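DNA-binding protein Sso10a-2 (Sulfolobus solfataricus, PDB 4HW0) binds DNA as a winged-helix protein that pairs through an antiparallel coiled coil and probably helps to compact and organise the archaeal chromosome. Local coordinates at residues E79-I82 against K83-N87; G26-R29 against V30-A34; Y38-A41 against Q42-D46. All coordinates share one frame; numbering follows the deposited sequence.

Contact 1 of 3, residues E79-I82 against K83-N87; sequences EEFI and KIREN
Glu80 and Lys83 meet through a salt bridge on the flank of helix 69-98. Lys83 NZ gives a hydrogen bond of 3.0 Å to Glu80 OE1, arriving at the syn lone pair, on the side of the other carboxylate oxygen. Glu80 gets there by a bend: CG stands anti to the backbone N, then chi2 of 67° folds the carboxylate forward along the helix. The same fold brings Glu80 OE2 to 3.7 Å from Ile84 CD1, so a methyl group lies against the second oxygen. The carbonyl oxygens of this turn have regular helical partners: Glu79 O takes Lys83 N, Glu80 O takes Ile84 N with an N-H...O angle of 170°, and Phe81 O takes Arg85 N. Helix 69-98 is the long helix that follows the wing strands and forms the two-stranded antiparallel coiled coil with the second subunit; Ile84 packs on Ile84 of that subunit, and Phe81 on its Leu88. Ile82 O has two donors. Glu86 N reaches it at 3.0 Å, and an ordered water adds a second bond at 2.8 Å. That water gives its other hydrogen to Glu86 OE2, at 2.6 Å, and accepts from Arg85 NE, lying in the plane of the guanidinium at its edge. One molecule thus ties a main-chain carbonyl, a carboxylate and an arginine together. A bend at chi3 (63°) brings the Arg85 guanidinium in with one face against Ile82 CG1, 4.2 Å from NH2, while Arg85 CD stands 4.0 Å from Phe81 CE1. Arg85 NH2 forms a salt bridge with Glu12 of helix 10-18, and Glu79 OE1 is likewise paired with Arg75 one turn back.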
ATOM      1  N   GLU A  79      -2.773  13.222  -1.936  1.00 27.26           N
ATOM      2  CA  GLU A  79      -2.079  13.431  -0.646  1.00 29.27           C
ATOM      3  C   GLU A  79      -2.438  12.303   0.324  1.00 29.71           C
ATOM      4  O   GLU A  79      -1.584  11.765   1.028  1.00 26.91           O
ATOM      5  CB  GLU A  79      -2.455  14.799  -0.081  1.00 31.89           C
ATOM      6  CG  GLU A  79      -1.641  15.138   1.155  1.00 37.29           C
ATOM      7  CD  GLU A  79      -1.850  16.570   1.611  1.00 42.57           C
ATOM      8  OE1 GLU A  79      -2.986  17.076   1.480  1.00 45.59           O
ATOM      9  OE2 GLU A  79      -0.855  17.170   2.120  1.00 50.78           O
ATOM     10  N   GLU A  80      -3.739  11.998   0.383  1.00 29.48           N
ATOM     11  CA  GLU A  80      -4.269  10.965   1.261  1.00 30.38           C
ATOM     12  C   GLU A  80      -3.688   9.593   0.882  1.00 28.38           C
ATOM     13  O   GLU A  80      -3.233   8.839   1.757  1.00 27.38           O
ATOM     14  CB  GLU A  80      -5.779  11.077   1.311  1.00 36.77           C
ATOM     15  CG  GLU A  80      -6.421  10.021   2.199  1.00 45.20           C
ATOM     16  CD  GLU A  80      -6.114  10.164   3.726  1.00 50.60           C
ATOM     17  OE1 GLU A  80      -5.377  11.103   4.130  1.00 51.54           O
ATOM     18  OE2 GLU A  80      -6.678   9.345   4.518  1.00 56.54           O
ATOM     19  N   PHE A  81      -3.590   9.303  -0.430  1.00 27.86           N
ATOM     20  CA  PHE A  81      -2.956   8.063  -0.928  1.00 27.72           C
ATOM     21  C   PHE A  81      -1.508   7.938  -0.453  1.00 28.46           C
ATOM     22  O   PHE A  81      -1.059   6.888   0.038  1.00 27.89           O
ATOM     23  CB  PHE A  81      -3.070   7.962  -2.469  1.00 29.45           C
ATOM     24  CG  PHE A  81      -2.244   6.873  -3.064  1.00 29.87           C
ATOM     25  CD1 PHE A  81      -0.887   7.088  -3.364  1.00 30.82           C
ATOM     26  CD2 PHE A  81      -2.767   5.639  -3.275  1.00 30.56           C
ATOM     27  CE1 PHE A  81      -0.113   6.063  -3.873  1.00 31.92           C
ATOM     28  CE2 PHE A  81      -2.003   4.620  -3.804  1.00 33.00           C
ATOM     29  CZ  PHE A  81      -0.656   4.822  -4.083  1.00 33.40           C
ATOM     30  N   ILE A  82      -0.783   9.027  -0.584  1.00 26.26           N
ATOM     31  CA  ILE A  82       0.632   9.020  -0.218  1.00 28.57           C
ATOM     32  C   ILE A  82       0.863   8.758   1.258  1.00 28.86           C
ATOM     33  O   ILE A  82       1.697   7.947   1.654  1.00 28.42           O
ATOM     34  CB  ILE A  82       1.269  10.348  -0.669  1.00 29.05           C
ATOM     35  CG1 ILE A  82       1.403  10.345  -2.181  1.00 29.33           C
ATOM     36  CG2 ILE A  82       2.626  10.574   0.002  1.00 31.44           C
ATOM     37  CD1 ILE A  82       1.707  11.726  -2.716  1.00 30.70           C
ATOM     38  N   LYS A  83       0.074   9.407   2.073  1.00 30.12           N
ATOM     39  CA  LYS A  83       0.154   9.256   3.485  1.00 33.07           C
ATOM     40  C   LYS A  83      -0.203   7.806   3.906  1.00 31.99           C
ATOM     41  O   LYS A  83       0.495   7.202   4.688  1.00 28.57           O
ATOM     42  CB  LYS A  83      -0.775  10.284   4.139  1.00 37.86           C
ATOM     43  CG  LYS A  83      -1.154  10.020   5.579  1.00 49.62           C
ATOM     44  CD  LYS A  83      -2.261  10.953   6.050  1.00 59.22           C
ATOM     45  CE  LYS A  83      -3.251  10.261   6.967  1.00 66.77           C
ATOM     46  NZ  LYS A  83      -4.531  11.040   7.046  1.00 70.95           N
ATOM     47  N   ILE A  84      -1.259   7.234   3.362  1.00 28.82           N
ATOM     48  CA  ILE A  84      -1.569   5.827   3.677  1.00 29.19           C
ATOM     49  C   ILE A  84      -0.474   4.877   3.195  1.00 30.17           C
ATOM     50  O   ILE A  84      -0.154   3.884   3.849  1.00 31.15           O
ATOM     51  CB  ILE A  84      -2.933   5.410   3.046  1.00 29.21           C
ATOM     52  CG1 ILE A  84      -4.061   6.238   3.697  1.00 29.57           C
ATOM     53  CG2 ILE A  84      -3.206   3.943   3.294  1.00 29.67           C
ATOM     54  CD1 ILE A  84      -5.386   6.238   2.958  1.00 30.02           C
ATOM     55  N   ARG A  85       0.101   5.165   2.033  1.00 30.67           N
ATOM     56  CA  ARG A  85       1.152   4.323   1.502  1.00 32.57           C
ATOM     57  C   ARG A  85       2.344   4.310   2.446  1.00 34.04           C
ATOM     58  O   ARG A  85       2.996   3.264   2.622  1.00 33.11           O
ATOM     59  CB  ARG A  85       1.577   4.781   0.113  1.00 35.63           C
ATOM     60  CG  ARG A  85       2.598   3.883  -0.578  1.00 38.98           C
ATOM     61  CD  ARG A  85       3.014   4.448  -1.926  1.00 38.87           C
ATOM     62  NE  ARG A  85       3.687   5.738  -1.732  1.00 44.12           N
ATOM     63  CZ  ARG A  85       4.098   6.530  -2.713  1.00 42.01           C
ATOM     64  NH1 ARG A  85       3.928   6.168  -3.991  1.00 38.93           N
ATOM     65  NH2 ARG A  85       4.684   7.673  -2.403  1.00 42.11           N
ATOM     66  N   GLU A  86       2.646   5.462   3.031  1.00 34.31           N
ATOM     67  CA  GLU A  86       3.717   5.532   4.006  1.00 37.10           C
ATOM     68  C   GLU A  86       3.404   4.658   5.197  1.00 34.55           C
ATOM     69  O   GLU A  86       4.290   4.019   5.735  1.00 33.94           O
ATOM     70  CB  GLU A  86       3.948   7.004   4.523  1.00 45.10           C
ATOM     71  CG  GLU A  86       4.793   7.852   3.554  1.00 54.40           C
ATOM     72  CD  GLU A  86       6.140   7.147   3.173  1.00 65.79           C
ATOM     73  OE1 GLU A  86       6.886   6.819   4.129  1.00 69.35           O
ATOM     74  OE2 GLU A  86       6.446   6.849   1.959  1.00 63.22           O
ATOM     75  N   ASN A  87       2.177   4.725   5.686  1.00 32.61           N
ATOM     76  CA  ASN A  87       1.750   3.898   6.819  1.00 32.96           C
ATOM     77  C   ASN A  87       1.850   2.405   6.506  1.00 30.92           C
ATOM     78  O   ASN A  87       2.212   1.647   7.353  1.00 30.87           O
ATOM     79  CB  ASN A  87       0.332   4.209   7.231  1.00 36.37           C
ATOM     80  CG  ASN A  87       0.201   5.592   7.827  1.00 42.39           C
ATOM     81  OD1 ASN A  87       1.190   6.191   8.259  1.00 46.53           O
ATOM     82  ND2 ASN A  87      -1.009   6.122   7.815  1.00 43.18           N
TER
HETATM   83  O   HOH W   1       4.228   7.232   0.578  1.00 43.92           O

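Contact 2 of 3, residues G26-R29 against V30-A34; sequences GITR and VIYGA
Helix 27-34, one of the short helices of the winged helix-turn-helix, begins here, with Gly26 as its N-cap residue. Gly26 O starts the run of main-chain bonds by accepting from Val30 N at 3.0 Å. Ile27 O and Thr28 O then take Ile31 N and Tyr32 N in regular fashion. The bond from Gly33 N to Arg29 O is less regular: Gly33 N stands above the plane of the Arg29 carbonyl, and its N-H points to Arg29 O at only 139°, although the two atoms are 2.8 Å apart. Among the side chains, Ile27 CG1 meets Ile31 CD1 at 3.6 Å. With chi1 at -170°, Ile27 CG1 projects toward the C-terminal turn, where Ile31 CG1, beside its own backbone N, carries CD1 back to meet it. On the exposed side, Thr28 CG2 touches Tyr32 CD2 at 3.7 Å. The tyrosine ring turns an edge to Thr28 O, which lies near the ring plane 3.2 Å from CD2, and Ile31 CG2 sits over one ring face toward its rim. Arg29 NE bonds to Asn20 O, ahead of the strand 24-25. Ile27 packs on Ala41 and Leu45 of helix 38-50, while Val30 and Ala34 rest on Ile17 of helix 10-18.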
ATOM      1  N   GLY A  26       2.911  29.107 -13.621  1.00 31.63           N
ATOM      2  CA  GLY A  26       3.563  28.982 -14.922  1.00 31.64           C
ATOM      3  C   GLY A  26       4.569  27.830 -14.906  1.00 32.14           C
ATOM      4  O   GLY A  26       4.690  27.099 -13.924  1.00 30.73           O
ATOM      5  N   ILE A  27       5.272  27.677 -16.004  1.00 33.00           N
ATOM      6  CA  ILE A  27       6.139  26.528 -16.188  1.00 34.21           C
ATOM      7  C   ILE A  27       7.329  26.540 -15.237  1.00 34.21           C
ATOM      8  O   ILE A  27       7.776  25.490 -14.808  1.00 32.65           O
ATOM      9  CB  ILE A  27       6.562  26.440 -17.658  1.00 38.72           C
ATOM     10  CG1 ILE A  27       7.281  25.115 -17.967  1.00 39.96           C
ATOM     11  CG2 ILE A  27       7.437  27.606 -18.046  1.00 40.48           C
ATOM     12  CD1 ILE A  27       6.394  23.891 -17.953  1.00 38.24           C
ATOM     13  N   THR A  28       7.839  27.720 -14.901  1.00 35.48           N
ATOM     14  CA  THR A  28       8.911  27.840 -13.953  1.00 38.49           C
ATOM     15  C   THR A  28       8.505  27.262 -12.606  1.00 37.27           C
ATOM     16  O   THR A  28       9.210  26.443 -12.003  1.00 36.18           O
ATOM     17  CB  THR A  28       9.375  29.311 -13.775  1.00 41.69           C
ATOM     18  OG1 THR A  28       9.780  29.793 -15.050  1.00 46.19           O
ATOM     19  CG2 THR A  28      10.545  29.420 -12.755  1.00 44.88           C
ATOM     20  N   ARG A  29       7.341  27.665 -12.148  1.00 34.79           N
ATOM     21  CA  ARG A  29       6.843  27.196 -10.895  1.00 34.29           C
ATOM     22  C   ARG A  29       6.616  25.707 -10.941  1.00 32.66           C
ATOM     23  O   ARG A  29       6.886  25.005  -9.967  1.00 30.85           O
ATOM     24  CB  ARG A  29       5.540  27.913 -10.644  1.00 37.10           C
ATOM     25  CG  ARG A  29       5.339  28.427  -9.281  1.00 40.49           C
ATOM     26  CD  ARG A  29       4.310  29.502  -9.168  1.00 42.52           C
ATOM     27  NE  ARG A  29       3.281  28.958  -8.279  1.00 47.58           N
ATOM     28  CZ  ARG A  29       2.496  29.667  -7.464  1.00 50.73           C
ATOM     29  NH1 ARG A  29       2.588  30.997  -7.456  1.00 46.69           N
ATOM     30  NH2 ARG A  29       1.572  29.026  -6.697  1.00 51.72           N
ATOM     31  N   VAL A  30       6.122  25.190 -12.094  1.00 28.92           N
ATOM     32  CA  VAL A  30       5.924  23.783 -12.223  1.00 27.65           C
ATOM     33  C   VAL A  30       7.236  22.999 -12.259  1.00 27.40           C
ATOM     34  O   VAL A  30       7.380  22.037 -11.537  1.00 28.95           O
ATOM     35  CB  VAL A  30       5.084  23.428 -13.470  1.00 27.21           C
ATOM     36  CG1 VAL A  30       5.105  21.926 -13.662  1.00 26.12           C
ATOM     37  CG2 VAL A  30       3.704  23.985 -13.283  1.00 26.90           C
ATOM     38  N   ILE A  31       8.197  23.398 -13.072  1.00 27.84           N
ATOM     39  CA  ILE A  31       9.473  22.676 -13.188  1.00 28.03           C
ATOM     40  C   ILE A  31      10.224  22.655 -11.839  1.00 28.09           C
ATOM     41  O   ILE A  31      10.670  21.610 -11.361  1.00 27.24           O
ATOM     42  CB  ILE A  31      10.368  23.314 -14.288  1.00 29.56           C
ATOM     43  CG1 ILE A  31       9.858  22.904 -15.677  1.00 29.99           C
ATOM     44  CG2 ILE A  31      11.817  22.948 -14.162  1.00 30.89           C
ATOM     45  CD1 ILE A  31      10.447  23.742 -16.798  1.00 31.03           C
ATOM     46  N   TYR A  32      10.355  23.826 -11.220  1.00 28.08           N
ATOM     47  CA  TYR A  32      11.132  23.939 -10.047  1.00 28.68           C
ATOM     48  C   TYR A  32      10.361  23.474  -8.851  1.00 28.16           C
ATOM     49  O   TYR A  32      10.948  22.811  -7.984  1.00 27.49           O
ATOM     50  CB  TYR A  32      11.750  25.348  -9.923  1.00 30.53           C
ATOM     51  CG  TYR A  32      12.743  25.553 -11.012  1.00 31.66           C
ATOM     52  CD1 TYR A  32      14.023  25.032 -10.902  1.00 33.89           C
ATOM     53  CD2 TYR A  32      12.406  26.216 -12.180  1.00 31.97           C
ATOM     54  CE1 TYR A  32      14.960  25.226 -11.909  1.00 36.68           C
ATOM     55  CE2 TYR A  32      13.322  26.403 -13.191  1.00 33.31           C
ATOM     56  CZ  TYR A  32      14.571  25.877 -13.076  1.00 35.46           C
ATOM     57  OH  TYR A  32      15.541  26.060 -14.044  1.00 38.59           O
ATOM     58  N   GLY A  33       9.046  23.767  -8.798  1.00 27.67           N
ATOM     59  CA  GLY A  33       8.280  23.327  -7.661  1.00 28.07           C
ATOM     60  C   GLY A  33       8.070  21.824  -7.593  1.00 28.79           C
ATOM     61  O   GLY A  33       8.156  21.190  -6.513  1.00 27.60           O
ATOM     62  N   ALA A  34       7.815  21.223  -8.748  1.00 26.39           N
ATOM     63  CA  ALA A  34       7.678  19.803  -8.755  1.00 26.88           C
ATOM     64  C   ALA A  34       8.957  19.019  -8.988  1.00 28.06           C
ATOM     65  O   ALA A  34       8.974  17.789  -8.800  1.00 28.34           O
ATOM     66  CB  ALA A  34       6.578  19.369  -9.710  1.00 25.39           C
TER

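Contact 3 of 3, residues Y38-A41 against Q42-D46; sequences YVVA and QKYLD
Tyr38 and Gln42, one turn apart on helix 38-50, meet where the NE2 end of the amide reaches over the ring face. Gln42 NE2 sits 3.1 Å above the ring plane, displaced toward the rim, with Tyr38 CZ its nearest atom at 3.2 Å. The amide plane is tilted 29° from the ring, and OE1 lies beyond the hydroxyl rim. A bend at chi2 (54°) swings the amide of Gln42 across toward the Tyr38 ring, and its NE2 end then points back over it. Tyr38 CG, opposite its backbone N, directs the ring toward the following turn. On another flank of the helix, Val40 and Tyr44 run side by side, with Val40 CG1 3.6 Å from Tyr44 CE1. The edge of that ring also faces Val40 O, which is 3.2 Å from Tyr44 CD1. Beneath the side chains, the main-chain bonds fix the spacing: Tyr44 N points straight at Val40 O, and Leu45 N reaches Ala41 O at 2.8 Å. Asn37 OD1, just before the helix, accepts from Val40 N. Farther out, Tyr44 OH is hydrogen-bonded to Thr10 OG1, and its ring packs on Ile13, Met14 and Ile17 of helix 10-18; Leu45 extends the buried side to Tyr65 of strand 62-67. In a winged helix this second helix of the helix-turn-helix is commonly the recognition helix, and helix 38-50 probably has that part here. An amide nitrogen over a pi face suggests a weak polar-pi attraction, probably to the ring rather than the hydroxyl, since the 3.5 Å approach of Tyr38 OH to Gln42 NE2 lacks hydrogen-bond geometry.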
ATOM      1  N   TYR A  38      11.418  19.927 -18.269  1.00 32.44           N
ATOM      2  CA  TYR A  38      10.435  20.533 -19.152  1.00 34.65           C
ATOM      3  C   TYR A  38       9.617  19.496 -19.953  1.00 34.08           C
ATOM      4  O   TYR A  38       8.407  19.676 -20.148  1.00 30.01           O
ATOM      5  CB  TYR A  38      11.123  21.517 -20.089  1.00 39.20           C
ATOM      6  CG  TYR A  38      10.192  22.187 -21.053  1.00 43.66           C
ATOM      7  CD1 TYR A  38       9.503  23.322 -20.694  1.00 49.80           C
ATOM      8  CD2 TYR A  38       9.994  21.667 -22.321  1.00 46.27           C
ATOM      9  CE1 TYR A  38       8.622  23.933 -21.576  1.00 52.50           C
ATOM     10  CE2 TYR A  38       9.127  22.260 -23.215  1.00 49.84           C
ATOM     11  CZ  TYR A  38       8.439  23.394 -22.841  1.00 52.95           C
ATOM     12  OH  TYR A  38       7.544  23.950 -23.729  1.00 53.12           O
ATOM     13  N   VAL A  39      10.279  18.411 -20.368  1.00 34.07           N
ATOM     14  CA  VAL A  39       9.643  17.346 -21.137  1.00 34.09           C
ATOM     15  C   VAL A  39       8.621  16.625 -20.287  1.00 32.39           C
ATOM     16  O   VAL A  39       7.441  16.467 -20.697  1.00 31.80           O
ATOM     17  CB  VAL A  39      10.719  16.368 -21.685  1.00 36.91           C
ATOM     18  CG1 VAL A  39      10.075  15.218 -22.444  1.00 38.61           C
ATOM     19  CG2 VAL A  39      11.674  17.132 -22.583  1.00 37.61           C
ATOM     20  N   VAL A  40       9.006  16.255 -19.078  1.00 30.79           N
ATOM     21  CA  VAL A  40       8.052  15.636 -18.127  1.00 30.83           C
ATOM     22  C   VAL A  40       6.940  16.599 -17.785  1.00 29.61           C
ATOM     23  O   VAL A  40       5.798  16.233 -17.737  1.00 30.00           O
ATOM     24  CB  VAL A  40       8.791  15.164 -16.862  1.00 31.56           C
ATOM     25  CG1 VAL A  40       7.837  14.616 -15.832  1.00 30.81           C
ATOM     26  CG2 VAL A  40       9.868  14.127 -17.204  1.00 34.16           C
ATOM     27  N   ALA A  41       7.285  17.868 -17.520  1.00 30.46           N
ATOM     28  CA  ALA A  41       6.277  18.845 -17.140  1.00 28.48           C
ATOM     29  C   ALA A  41       5.239  18.984 -18.243  1.00 28.32           C
ATOM     30  O   ALA A  41       4.036  18.974 -17.983  1.00 26.34           O
ATOM     31  CB  ALA A  41       6.890  20.192 -16.852  1.00 28.21           C
ATOM     32  N   GLN A  42       5.696  19.082 -19.493  1.00 29.80           N
ATOM     33  CA  GLN A  42       4.767  19.251 -20.628  1.00 32.32           C
ATOM     34  C   GLN A  42       3.763  18.088 -20.702  1.00 30.57           C
ATOM     35  O   GLN A  42       2.514  18.274 -20.893  1.00 27.23           O
ATOM     36  CB  GLN A  42       5.604  19.306 -21.922  1.00 38.40           C
ATOM     37  CG  GLN A  42       5.130  20.278 -22.890  1.00 47.61           C
ATOM     38  CD  GLN A  42       5.024  21.613 -22.218  1.00 56.64           C
ATOM     39  OE1 GLN A  42       4.039  22.329 -22.392  1.00 65.24           O
ATOM     40  NE2 GLN A  42       6.012  21.933 -21.382  1.00 63.33           N
ATOM     41  N   LYS A  43       4.287  16.873 -20.553  1.00 29.98           N
ATOM     42  CA  LYS A  43       3.392  15.708 -20.600  1.00 32.44           C
ATOM     43  C   LYS A  43       2.308  15.725 -19.485  1.00 30.61           C
ATOM     44  O   LYS A  43       1.093  15.502 -19.713  1.00 27.98           O
ATOM     45  CB  LYS A  43       4.234  14.466 -20.462  1.00 35.97           C
ATOM     46  CG  LYS A  43       3.373  13.225 -20.451  1.00 39.27           C
ATOM     47  CD  LYS A  43       4.085  11.984 -19.996  1.00 46.45           C
ATOM     48  CE  LYS A  43       3.199  10.754 -20.176  1.00 52.29           C
ATOM     49  NZ  LYS A  43       4.042   9.538 -20.060  1.00 56.18           N
ATOM     50  N   TYR A  44       2.757  15.890 -18.245  1.00 28.97           N
ATOM     51  CA  TYR A  44       1.824  15.911 -17.120  1.00 29.99           C
ATOM     52  C   TYR A  44       0.889  17.068 -17.092  1.00 26.67           C
ATOM     53  O   TYR A  44      -0.284  16.894 -16.744  1.00 26.44           O
ATOM     54  CB  TYR A  44       2.595  15.907 -15.795  1.00 34.19           C
ATOM     55  CG  TYR A  44       3.092  14.535 -15.494  1.00 41.37           C
ATOM     56  CD1 TYR A  44       4.255  14.035 -16.063  1.00 44.49           C
ATOM     57  CD2 TYR A  44       2.401  13.747 -14.617  1.00 52.20           C
ATOM     58  CE1 TYR A  44       4.709  12.783 -15.776  1.00 50.03           C
ATOM     59  CE2 TYR A  44       2.851  12.496 -14.297  1.00 55.37           C
ATOM     60  CZ  TYR A  44       4.006  12.017 -14.874  1.00 56.27           C
ATOM     61  OH  TYR A  44       4.392  10.746 -14.562  1.00 67.25           O
ATOM     62  N   LEU A  45       1.367  18.256 -17.432  1.00 25.05           N
ATOM     63  CA  LEU A  45       0.474  19.400 -17.510  1.00 24.73           C
ATOM     64  C   LEU A  45      -0.653  19.102 -18.483  1.00 25.48           C
ATOM     65  O   LEU A  45      -1.773  19.465 -18.218  1.00 24.48           O
ATOM     66  CB  LEU A  45       1.193  20.636 -17.908  1.00 25.35           C
ATOM     67  CG  LEU A  45       2.113  21.189 -16.803  1.00 24.74           C
ATOM     68  CD1 LEU A  45       3.060  22.199 -17.395  1.00 26.91           C
ATOM     69  CD2 LEU A  45       1.307  21.801 -15.685  1.00 23.40           C
ATOM     70  N   ASP A  46      -0.304  18.547 -19.630  1.00 25.86           N
ATOM     71  CA  ASP A  46      -1.312  18.265 -20.624  1.00 28.10           C
ATOM     72  C   ASP A  46      -2.368  17.255 -20.154  1.00 26.13           C
ATOM     73  O   ASP A  46      -3.562  17.467 -20.333  1.00 27.95           O
ATOM     74  CB  ASP A  46      -0.720  17.793 -21.922  1.00 31.02           C
ATOM     75  CG  ASP A  46      -1.855  17.684 -23.005  1.00 35.25           C
ATOM     76  OD1 ASP A  46      -2.539  18.725 -23.313  1.00 36.38           O
ATOM     77  OD2 ASP A  46      -2.143  16.565 -23.422  1.00 41.07           O
TER

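How the contacts relate
Contacts 2 and 3 lie on successive helices of the helix-turn-helix, their centres 10 Å apart, and they touch. Ile27 joins them: its CD1 lies 3.8 Å from Leu45 CD1 and 3.9 Å from Ala41 CB, and its CG1 is 3.9 Å from Tyr38 CD1. Contact 1 stands apart, across the centre of the chain, with its centre about 24 Å from the centre of each of the others and nearest atoms about 11 to 12 Å away. Helix 10-18 mediates between them, since all three contacts have residues packed against it. The probable DNA-reading part and the subunit-pairing coiled coil are thus carried on separate helices of one short chain.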